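Local coordinates for protein transcriptional repressor (Vibrio fischeri, PDB 3KV1) that is a SorC-family transcriptional repressor that probably binds a sugar or related effector to control DNA binding, at residues N51-G56 with A149-V154; Q65-V70 with D101-R106; A71-I76 with A108-G113. One frame throughout, in Å; residues are numbered along the deposited sequence.

Contact 1 of 3, residues N51-G56 with A149-V154; sequences NNLQEG and AEFALV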
# COMPACT_ATOMS: atom_id res chain seq x y z
N ASN A 51 -5.74 -25.45 4.92
CA ASN A 51 -6.71 -26.43 4.40
C ASN A 51 -7.88 -25.80 3.66
O ASN A 51 -8.45 -26.42 2.77
CB ASN A 51 -7.26 -27.27 5.54
CG ASN A 51 -6.22 -28.16 6.18
OD1 ASN A 51 -5.37 -28.71 5.51
ND2 ASN A 51 -6.30 -28.32 7.49
N ASN A 52 -8.26 -24.57 4.00
CA ASN A 52 -9.55 -24.06 3.48
C ASN A 52 -9.47 -22.98 2.43
O ASN A 52 -10.43 -22.78 1.67
CB ASN A 52 -10.44 -23.60 4.64
CG ASN A 52 -10.96 -24.76 5.46
OD1 ASN A 52 -11.96 -25.35 5.11
ND2 ASN A 52 -10.25 -25.12 6.53
N LEU A 53 -8.35 -22.27 2.37
CA LEU A 53 -8.24 -21.11 1.48
C LEU A 53 -7.85 -21.59 0.07
O LEU A 53 -6.70 -21.91 -0.19
CB LEU A 53 -7.21 -20.12 2.05
CG LEU A 53 -6.93 -18.89 1.21
CD1 LEU A 53 -8.22 -18.10 0.97
CD2 LEU A 53 -5.87 -18.02 1.93
N GLN A 54 -8.81 -21.64 -0.85
CA GLN A 54 -8.52 -22.18 -2.18
C GLN A 54 -7.93 -21.12 -3.12
O GLN A 54 -8.13 -19.93 -2.92
CB GLN A 54 -9.81 -22.74 -2.82
CG GLN A 54 -10.51 -23.83 -1.97
CD GLN A 54 -9.56 -24.99 -1.65
OE1 GLN A 54 -9.12 -25.70 -2.55
NE2 GLN A 54 -9.22 -25.15 -0.37
N GLU A 55 -7.21 -21.58 -4.14
CA GLU A 55 -6.78 -20.69 -5.23
C GLU A 55 -7.97 -19.86 -5.69
O GLU A 55 -9.08 -20.38 -5.85
CB GLU A 55 -6.23 -21.51 -6.40
CG GLU A 55 -7.22 -22.52 -6.95
CD GLU A 55 -6.84 -23.02 -8.33
OE1 GLU A 55 -5.66 -22.89 -8.71
OE2 GLU A 55 -7.73 -23.54 -9.04
N GLY A 56 -7.76 -18.56 -5.89
CA GLY A 56 -8.82 -17.70 -6.37
C GLY A 56 -9.73 -17.10 -5.30
O GLY A 56 -10.58 -16.26 -5.60
N ALA A 149 -14.91 -10.93 0.06
CA ALA A 149 -14.00 -12.02 0.36
C ALA A 149 -14.73 -13.21 0.99
O ALA A 149 -15.71 -13.05 1.70
CB ALA A 149 -12.90 -11.53 1.34
N GLU A 150 -14.18 -14.39 0.75
CA GLU A 150 -14.65 -15.62 1.38
C GLU A 150 -14.32 -15.67 2.89
O GLU A 150 -15.05 -16.27 3.65
CB GLU A 150 -13.98 -16.83 0.70
CG GLU A 150 -14.49 -17.16 -0.75
CD GLU A 150 -13.76 -16.40 -1.86
OE1 GLU A 150 -13.90 -16.80 -3.03
OE2 GLU A 150 -13.00 -15.44 -1.57
N PHE A 151 -13.18 -15.10 3.29
CA PHE A 151 -12.72 -15.11 4.68
C PHE A 151 -12.42 -13.71 5.16
O PHE A 151 -12.11 -12.85 4.35
CB PHE A 151 -11.39 -15.87 4.82
CG PHE A 151 -11.46 -17.30 4.35
CD1 PHE A 151 -11.30 -17.61 2.98
CD2 PHE A 151 -11.66 -18.33 5.27
CE1 PHE A 151 -11.38 -18.92 2.53
CE2 PHE A 151 -11.73 -19.66 4.83
CZ PHE A 151 -11.58 -19.94 3.46
N ALA A 152 -12.43 -13.52 6.50
CA ALA A 152 -11.83 -12.33 7.09
C ALA A 152 -10.93 -12.83 8.21
O ALA A 152 -11.25 -13.82 8.87
CB ALA A 152 -12.91 -11.35 7.64
N LEU A 153 -9.80 -12.17 8.40
CA LEU A 153 -8.89 -12.58 9.47
C LEU A 153 -8.77 -11.34 10.37
O LEU A 153 -8.21 -10.33 9.98
CB LEU A 153 -7.57 -13.00 8.82
CG LEU A 153 -6.46 -13.40 9.77
CD1 LEU A 153 -6.88 -14.70 10.49
CD2 LEU A 153 -5.22 -13.62 8.91
N VAL A 154 -9.37 -11.40 11.56
CA VAL A 154 -9.40 -10.19 12.38
C VAL A 154 -9.08 -10.51 13.83
O VAL A 154 -9.32 -11.64 14.31
CB VAL A 154 -10.80 -9.54 12.30
CG1 VAL A 154 -11.04 -8.90 10.92
CG2 VAL A 154 -11.91 -10.59 12.65
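The backbone oxygen Asn52 O is approached by two groups: the Phe151 ring brings CZ to 3.5 Å from Asn52 O, and the side-chain amide of Gln54 folds back over its own segment to give Asn52 O a weak hydrogen bond from NE2, 3.4 Å long but nearly straight at 169°. Asn52 O lies at the rim of the aromatic ring, near its plane, so the ring meets it with the slightly positive hydrogen edge. Asn52 CB sits by the same end of the ring, 4.0 Å from Phe151 CZ, while the amide of Asn52 leads away, its ND2 bonded to Tyr48 O within helix 34-52. Leu53 reaches the ring at another place: CG is anti to the backbone N (chi1 177°), which sends CD1 to 3.6 Å from Phe151 CE1, the two side chains crossing obliquely. Phe151 itself has CG beside the backbone N (chi1 -59°), and its ring points toward the turn that leaves helix 34-52. Glu150 is a looser neighbour, with OE1 4.2 Å from Gly56 O; its OE2 accepts a hydrogen bond from Ala58 N. Backbone bonds from Phe151 to Ala58 and Ala60 pair strands 58-61 and 151-158 in parallel; the contact packs the C-terminal end of helix 34-52 and the chain leading to strand 58-61 against strand 151-158, as in an alpha/beta layer. With no hydrogen bond between the segments, the ring rests against the last residue of helix 34-52 and the leucine after it, held by apolar packing and probably a weak electrostatic share from the carbonyl.

Contact 2 of 3, residues Q65-V70 with D101-R106; sequences QNVAAV and DHICRR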
# COMPACT_ATOMS: atom_id res chain seq x y z
N GLN A 65 -1.53 -7.27 16.43
CA GLN A 65 -0.68 -8.40 16.80
C GLN A 65 -1.29 -9.79 16.66
O GLN A 65 -0.58 -10.74 16.34
CB GLN A 65 -0.14 -8.19 18.21
CG GLN A 65 0.73 -6.96 18.32
CD GLN A 65 1.19 -6.73 19.75
OE1 GLN A 65 2.31 -7.07 20.11
NE2 GLN A 65 0.30 -6.18 20.57
N ASN A 66 -2.59 -9.93 16.94
CA ASN A 66 -3.20 -11.27 16.82
C ASN A 66 -3.12 -11.72 15.36
O ASN A 66 -2.69 -12.84 15.05
CB ASN A 66 -4.66 -11.25 17.28
CG ASN A 66 -4.82 -10.93 18.77
OD1 ASN A 66 -4.14 -11.52 19.59
ND2 ASN A 66 -5.73 -10.02 19.11
N VAL A 67 -3.51 -10.83 14.45
CA VAL A 67 -3.51 -11.16 13.02
C VAL A 67 -2.08 -11.36 12.49
O VAL A 67 -1.79 -12.31 11.74
CB VAL A 67 -4.27 -10.07 12.20
CG1 VAL A 67 -4.28 -10.40 10.69
CG2 VAL A 67 -5.70 -9.94 12.75
N ALA A 68 -1.16 -10.50 12.93
CA ALA A 68 0.22 -10.57 12.45
C ALA A 68 0.84 -11.92 12.80
O ALA A 68 1.62 -12.48 12.01
CB ALA A 68 1.06 -9.44 13.04
N ALA A 69 0.48 -12.47 13.96
CA ALA A 69 1.01 -13.77 14.39
C ALA A 69 0.72 -14.88 13.35
O ALA A 69 1.51 -15.81 13.21
CB ALA A 69 0.45 -14.17 15.78
N VAL A 70 -0.40 -14.78 12.63
CA VAL A 70 -0.75 -15.81 11.62
C VAL A 70 0.22 -15.70 10.45
O VAL A 70 0.68 -16.70 9.92
CB VAL A 70 -2.21 -15.64 11.13
CG1 VAL A 70 -2.55 -16.68 10.04
CG2 VAL A 70 -3.22 -15.73 12.34
N ASP A 101 -1.79 -3.90 5.70
CA ASP A 101 -1.09 -4.01 4.43
C ASP A 101 0.18 -4.86 4.57
O ASP A 101 0.44 -5.76 3.75
CB ASP A 101 -0.76 -2.59 3.95
CG ASP A 101 0.05 -2.57 2.72
OD1 ASP A 101 -0.29 -3.38 1.83
OD2 ASP A 101 1.00 -1.74 2.66
N HIS A 102 1.00 -4.57 5.58
CA HIS A 102 2.21 -5.37 5.81
C HIS A 102 1.86 -6.84 6.06
O HIS A 102 2.49 -7.73 5.50
CB HIS A 102 2.99 -4.84 7.02
CG HIS A 102 3.75 -3.59 6.73
ND1 HIS A 102 4.99 -3.59 6.13
CD2 HIS A 102 3.46 -2.29 6.99
CE1 HIS A 102 5.42 -2.34 6.01
NE2 HIS A 102 4.51 -1.54 6.52
N ILE A 103 0.83 -7.08 6.86
CA ILE A 103 0.38 -8.44 7.12
C ILE A 103 -0.05 -9.13 5.82
O ILE A 103 0.33 -10.28 5.59
CB ILE A 103 -0.76 -8.47 8.15
CG1 ILE A 103 -0.24 -7.86 9.48
CG2 ILE A 103 -1.23 -9.90 8.35
CD1 ILE A 103 -1.42 -7.59 10.52
N CYS A 104 -0.79 -8.43 4.96
CA CYS A 104 -1.23 -9.06 3.71
C CYS A 104 -0.01 -9.43 2.86
O CYS A 104 0.02 -10.51 2.23
CB CYS A 104 -2.10 -8.10 2.88
SG CYS A 104 -3.79 -7.92 3.60
N ARG A 105 0.97 -8.55 2.82
CA ARG A 105 2.17 -8.86 2.04
C ARG A 105 2.88 -10.12 2.55
O ARG A 105 3.34 -10.97 1.76
CB ARG A 105 3.12 -7.64 1.99
CG ARG A 105 2.59 -6.60 1.00
CD ARG A 105 2.84 -5.14 1.39
NE ARG A 105 4.21 -4.86 1.77
CZ ARG A 105 4.63 -3.68 2.22
NH1 ARG A 105 3.78 -2.66 2.34
NH2 ARG A 105 5.91 -3.50 2.54
N ARG A 106 2.96 -10.25 3.87
CA ARG A 106 3.60 -11.42 4.47
C ARG A 106 2.78 -12.69 4.25
O ARG A 106 3.34 -13.76 3.98
CB ARG A 106 3.87 -11.19 5.97
CG ARG A 106 4.91 -10.08 6.18
CD ARG A 106 5.70 -10.25 7.48
NE ARG A 106 4.84 -10.17 8.66
CZ ARG A 106 4.53 -9.04 9.27
NH1 ARG A 106 5.01 -7.88 8.83
NH2 ARG A 106 3.73 -9.06 10.34
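The guanidinium of Arg106 turns its edge to Ala68: NH2 lies 3.8 Å from Ala68 CB, near the guanidinium plane, so the methyl touches the rim of the group and not a face. A bend at chi3 (-63°) brings the group back to helix 65-72, where its NE makes a salt bridge to Asp72 OD1, one turn beyond Ala68. On another side of helix 100-111, one face of the Arg105 guanidinium lies against the His102 ring, with His102 ND1 3.6 Å above its plane and offset to the rim. At the edge of the same guanidinium, NH1 forms a salt bridge to Asp101 OD2 at 2.9 Å, meeting that oxygen from above the carboxylate plane; the bond is bent, at 132°. Asp101 and Arg105 also reach the second subunit, bonding to its Tyr119 and to the backbone of its Ser115 respectively.

The apolar centre of the contact is Ile103, directed at the other helix. Its CG1 stands beside the backbone N, and the extended branch ends with CD1 3.8 Å from Ala68 N and 4.0 Å from Ala68 CB. The other branch, CG2, meets Val67 CG1 at 3.9 Å, and the two branched side chains cross at about a right angle. The backbones come nearest at Ala68 and Ile103, CA to CA 5.7 Å.

The segment axes run almost parallel, 16° apart and 9.5 Å at closest approach, as in neighbouring helices of a Rossmann-like layer. Ile98 packs on Ala68, Ile103 and Arg106. Val67 and Ile103 both rest on Val61 of strand 58-61, while Ala69 and Val70 touch helix 34-52.

Contact 3 of 3, residues A71-I76 with A108-G113; sequences ADHAGI and AKKYGG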
# COMPACT_ATOMS: atom_id res chain seq x y z
N ALA A 71 0.55 -14.48 10.06
CA ALA A 71 1.50 -14.29 8.96
C ALA A 71 2.90 -14.74 9.35
O ALA A 71 3.65 -15.25 8.53
CB ALA A 71 1.48 -12.82 8.50
N ASP A 72 3.21 -14.62 10.64
CA ASP A 72 4.55 -14.92 11.12
C ASP A 72 4.72 -16.37 11.54
O ASP A 72 5.83 -16.81 11.82
CB ASP A 72 4.94 -13.97 12.26
CG ASP A 72 5.01 -12.50 11.80
OD1 ASP A 72 5.18 -12.27 10.58
OD2 ASP A 72 4.90 -11.59 12.66
N HIS A 73 3.63 -17.14 11.55
CA HIS A 73 3.74 -18.52 11.99
C HIS A 73 4.56 -19.30 10.96
O HIS A 73 4.24 -19.27 9.76
CB HIS A 73 2.38 -19.17 12.16
CG HIS A 73 2.46 -20.64 12.46
ND1 HIS A 73 2.83 -21.12 13.69
CD2 HIS A 73 2.27 -21.72 11.66
CE1 HIS A 73 2.84 -22.44 13.65
NE2 HIS A 73 2.49 -22.83 12.44
N ALA A 74 5.59 -20.01 11.41
CA ALA A 74 6.48 -20.67 10.45
C ALA A 74 6.14 -22.13 10.13
O ALA A 74 7.02 -22.98 10.04
CB ALA A 74 7.93 -20.57 10.93
N GLY A 75 4.86 -22.43 9.95
CA GLY A 75 4.48 -23.79 9.61
C GLY A 75 4.52 -24.03 8.10
O GLY A 75 4.70 -23.10 7.31
N ILE A 76 4.37 -25.28 7.70
CA ILE A 76 4.31 -25.64 6.28
C ILE A 76 2.92 -25.44 5.74
O ILE A 76 1.95 -26.00 6.27
CB ILE A 76 4.56 -27.13 6.11
CG1 ILE A 76 5.99 -27.47 6.53
CG2 ILE A 76 4.30 -27.57 4.63
CD1 ILE A 76 6.26 -28.97 6.49
N ALA A 108 0.74 -13.15 1.65
CA ALA A 108 0.91 -13.52 0.25
C ALA A 108 2.21 -14.29 0.01
O ALA A 108 2.29 -15.23 -0.77
CB ALA A 108 0.82 -12.25 -0.67
N LYS A 109 3.26 -13.88 0.71
CA LYS A 109 4.52 -14.57 0.53
C LYS A 109 4.45 -16.00 1.05
O LYS A 109 4.98 -16.93 0.43
CB LYS A 109 5.64 -13.80 1.20
CG LYS A 109 6.97 -14.52 1.08
CD LYS A 109 8.12 -13.70 1.65
CE LYS A 109 9.44 -14.49 1.59
NZ LYS A 109 10.52 -13.81 2.37
N LYS A 110 3.84 -16.14 2.22
CA LYS A 110 3.71 -17.42 2.93
C LYS A 110 2.85 -18.43 2.19
O LYS A 110 3.23 -19.60 2.03
CB LYS A 110 3.10 -17.15 4.32
CG LYS A 110 2.73 -18.44 5.07
CD LYS A 110 2.24 -18.14 6.52
CE LYS A 110 1.89 -19.45 7.23
NZ LYS A 110 1.33 -19.17 8.59
N TYR A 111 1.68 -17.97 1.72
CA TYR A 111 0.69 -18.88 1.13
C TYR A 111 0.83 -18.97 -0.38
O TYR A 111 0.19 -19.80 -1.02
CB TYR A 111 -0.73 -18.42 1.49
CG TYR A 111 -1.09 -18.81 2.92
CD1 TYR A 111 -0.92 -17.91 3.98
CD2 TYR A 111 -1.59 -20.08 3.20
CE1 TYR A 111 -1.23 -18.27 5.28
CE2 TYR A 111 -1.92 -20.45 4.53
CZ TYR A 111 -1.72 -19.53 5.55
OH TYR A 111 -2.02 -19.89 6.84
N GLY A 112 1.69 -18.13 -0.93
CA GLY A 112 1.92 -18.12 -2.36
C GLY A 112 0.91 -17.40 -3.25
O GLY A 112 0.67 -17.84 -4.38
N GLY A 113 0.34 -16.30 -2.79
CA GLY A 113 -0.58 -15.54 -3.64
C GLY A 113 -0.25 -14.06 -3.80
O GLY A 113 0.91 -13.71 -4.01
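Where helix 65-72 gives way to the loop leading toward strand 83-86, the end of the helix and the first residue of that loop are tied to the adjacent helix 100-111 by Lys110. Lys110 NZ donates a hydrogen bond of 3.1 Å to His73 O, the only hydrogen bond between the two segments. The carbonyl is met at a C=O...N angle of 127°, with the nitrogen tilted 28° from the carbonyl plane. The reach comes from a fully stretched chain: CG of Lys110 is anti to its backbone N (chi1 172°) and every later torsion is extended as well. CD and CE pass beside the carbonyl oxygens on the way to NZ, CD 3.8 Å from Ala71 O and CE 3.5 Å from His73 O. Lys110 NZ also lies at the edge of the His73 ring, near its plane, 3.7 Å from His73 CB and 4.1 Å from His73 CD2.

The ammonium has two more partners: Val70 O, from the last turn of helix 65-72, and Ser46 OG of helix 34-52, on which His73 also packs. The nitrogen from helix 100-111 thus links helix 34-52 with the end of helix 65-72 and its loop. Just beyond Lys110, helix 100-111 ends; Gly112, with positive phi, turns the chain toward strand 114-116, and Gly113 N still bonds to Ala108 O at 3.0 Å.

Val70 O lies in the last turn of helix 65-72 and His73 O in the loop just after it. The C-terminal end of a helix is partly negative, so an ammonium at Val70 O is probably favoured, and it gives two backbone carbonyls at and just beyond the helix end a donor.

Along the chain, contacts 2 and 3 lie inside the loop closed by contact 1, and their segments alternate: 65-70, 71-76, 101-106, 108-113. Both are made between helices 65-72 and 100-111, with contact 3 further toward the C-terminal ends; their centres are 10 Å apart, and Ala71 CB packs on Ile103 and Arg106. Contact 1 joins the end of helix 34-52 to strand 151-158, with its centre 14 Å from that of contact 2 and 13 Å from that of contact 3. Val67 and Val70 touch Leu153 or Val154, so contacts 1 and 2 meet where helix 65-72 covers the sheet. Contacts 2 and 3 join two helices; contact 1 places the end of a third on the sheet.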